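Local structure of enoyl-CoA hydratase/isomerase (Pseudomonas aeruginosa, 3LAO) at residues B[58-63]-B[106-111]. The protein probably hydrates the double bond of an enoyl-CoA, perhaps a steroid side-chain thioester, as a homotrimeric member of the crotonase family. Numbering follows the deposited sequence.
Sequences RCAVLF and KPLVVA
Ala60 and Leu62 reach across to Pro107, Val109 and Ala111 through four backbone hydrogen bonds, the ladder of a parallel strand pair. Ala60 N donates to Pro107 O (3.2 Å), the longest rung, its donor tilted 27° from the carbonyl plane. Ala60 O then accepts from Val109 N at 2.9 Å, Val109 O from Leu62 N, and Leu62 O from Ala111 N; these three approach nearly end-on to the carbonyl. The same three oxygens also take CA-H...O contacts, Val110 CA lying 3.3 Å from Leu62 O and Val61 CA close to Val109 O. The pair forms the middle of the six-stranded sheet of the crotonase fold, where 59-64 also bonds to strand 22-27 on its other edge.

Side chains pack separately on the two faces. On the face packed against helix 196-209, where Cys59 touches Ala204 and Val109 touches Ala200, placing SG anti to the backbone nitrogen (chi1 -169°) tilts the Cys59 sulfur toward the neighbouring strand, to Val109 CG2 at 3.8 Å and Pro107 CB at 3.9 Å. On the other, Leu108 CD1 leans toward the neighbouring strand and slightly forward along its own, meeting Ala60 CB (3.9 Å) and Leu62 CB, while Leu62 and Val110 lie side by side, CD2 against CG2 at 4.0 Å. Helix 38-53 packs on this face through Tyr51 and Leu44, against Ala60 and Leu62 respectively.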
# COMPACT_ATOMS: atom_id res chain seq x y z
N ARG B 58 -24.00 -1.20 -15.07
CA ARG B 58 -23.30 -1.95 -14.06
C ARG B 58 -21.86 -1.61 -14.05
O ARG B 58 -21.17 -1.91 -13.08
CB ARG B 58 -23.45 -3.44 -14.31
CG ARG B 58 -24.82 -3.93 -13.95
CD ARG B 58 -24.97 -5.38 -14.40
NE ARG B 58 -26.33 -5.89 -14.26
CZ ARG B 58 -26.62 -7.14 -13.92
NH1 ARG B 58 -25.63 -8.00 -13.65
NH2 ARG B 58 -27.88 -7.54 -13.82
N CYS B 59 -21.39 -0.98 -15.11
CA CYS B 59 -20.02 -0.54 -15.16
C CYS B 59 -19.89 0.62 -16.17
O CYS B 59 -20.56 0.68 -17.21
CB CYS B 59 -19.15 -1.71 -15.56
SG CYS B 59 -17.35 -1.46 -15.37
N ALA B 60 -19.03 1.57 -15.85
CA ALA B 60 -18.82 2.69 -16.73
C ALA B 60 -17.46 2.51 -17.41
O ALA B 60 -16.50 2.07 -16.77
CB ALA B 60 -18.86 3.96 -15.91
N VAL B 61 -17.36 2.83 -18.69
CA VAL B 61 -16.04 2.87 -19.33
C VAL B 61 -15.69 4.30 -19.77
O VAL B 61 -16.38 4.90 -20.63
CB VAL B 61 -15.99 1.96 -20.55
CG1 VAL B 61 -14.60 2.00 -21.14
CG2 VAL B 61 -16.41 0.54 -20.16
N LEU B 62 -14.66 4.85 -19.16
CA LEU B 62 -14.18 6.18 -19.54
C LEU B 62 -13.06 6.04 -20.55
O LEU B 62 -12.09 5.37 -20.29
CB LEU B 62 -13.64 6.93 -18.33
CG LEU B 62 -12.94 8.27 -18.56
CD1 LEU B 62 -13.86 9.39 -19.13
CD2 LEU B 62 -12.42 8.70 -17.24
N PHE B 63 -13.21 6.68 -21.70
CA PHE B 63 -12.18 6.69 -22.74
C PHE B 63 -12.09 8.10 -23.41
O PHE B 63 -12.83 9.05 -23.06
CB PHE B 63 -12.50 5.59 -23.77
CG PHE B 63 -13.65 5.91 -24.66
CD1 PHE B 63 -14.95 5.83 -24.19
CD2 PHE B 63 -13.43 6.37 -25.96
CE1 PHE B 63 -16.07 6.15 -25.03
CE2 PHE B 63 -14.53 6.72 -26.81
CZ PHE B 63 -15.84 6.59 -26.34
N LYS B 106 -20.25 2.80 -8.00
CA LYS B 106 -20.25 1.73 -8.99
C LYS B 106 -18.91 1.75 -9.73
O LYS B 106 -18.14 2.68 -9.59
CB LYS B 106 -21.39 1.92 -9.97
CG LYS B 106 -22.74 1.81 -9.33
CD LYS B 106 -23.80 1.57 -10.41
CE LYS B 106 -24.49 2.84 -10.84
NZ LYS B 106 -25.35 2.51 -12.03
N PRO B 107 -18.61 0.68 -10.47
CA PRO B 107 -17.25 0.48 -10.99
C PRO B 107 -16.90 1.36 -12.15
O PRO B 107 -17.75 1.68 -12.93
CB PRO B 107 -17.25 -0.99 -11.45
CG PRO B 107 -18.30 -1.62 -10.62
CD PRO B 107 -19.38 -0.58 -10.47
N LEU B 108 -15.64 1.72 -12.28
CA LEU B 108 -15.21 2.49 -13.44
C LEU B 108 -13.96 1.86 -14.03
O LEU B 108 -13.03 1.51 -13.32
CB LEU B 108 -14.94 3.93 -13.03
CG LEU B 108 -14.28 4.84 -14.07
CD1 LEU B 108 -15.25 5.12 -15.14
CD2 LEU B 108 -13.98 6.09 -13.34
N VAL B 109 -13.96 1.69 -15.33
CA VAL B 109 -12.84 1.14 -16.04
C VAL B 109 -12.39 2.25 -16.97
O VAL B 109 -13.22 2.97 -17.52
CB VAL B 109 -13.26 -0.06 -16.90
CG1 VAL B 109 -12.17 -0.39 -17.94
CG2 VAL B 109 -13.57 -1.25 -16.03
N VAL B 110 -11.08 2.42 -17.13
CA VAL B 110 -10.62 3.48 -17.98
C VAL B 110 -9.60 2.99 -19.01
O VAL B 110 -8.69 2.19 -18.70
CB VAL B 110 -10.04 4.65 -17.16
CG1 VAL B 110 -8.71 4.23 -16.42
CG2 VAL B 110 -9.80 5.81 -18.09
N ALA B 111 -9.76 3.48 -20.24
CA ALA B 111 -8.81 3.23 -21.34
C ALA B 111 -8.05 4.51 -21.73
O ALA B 111 -8.68 5.52 -22.02
CB ALA B 111 -9.56 2.67 -22.56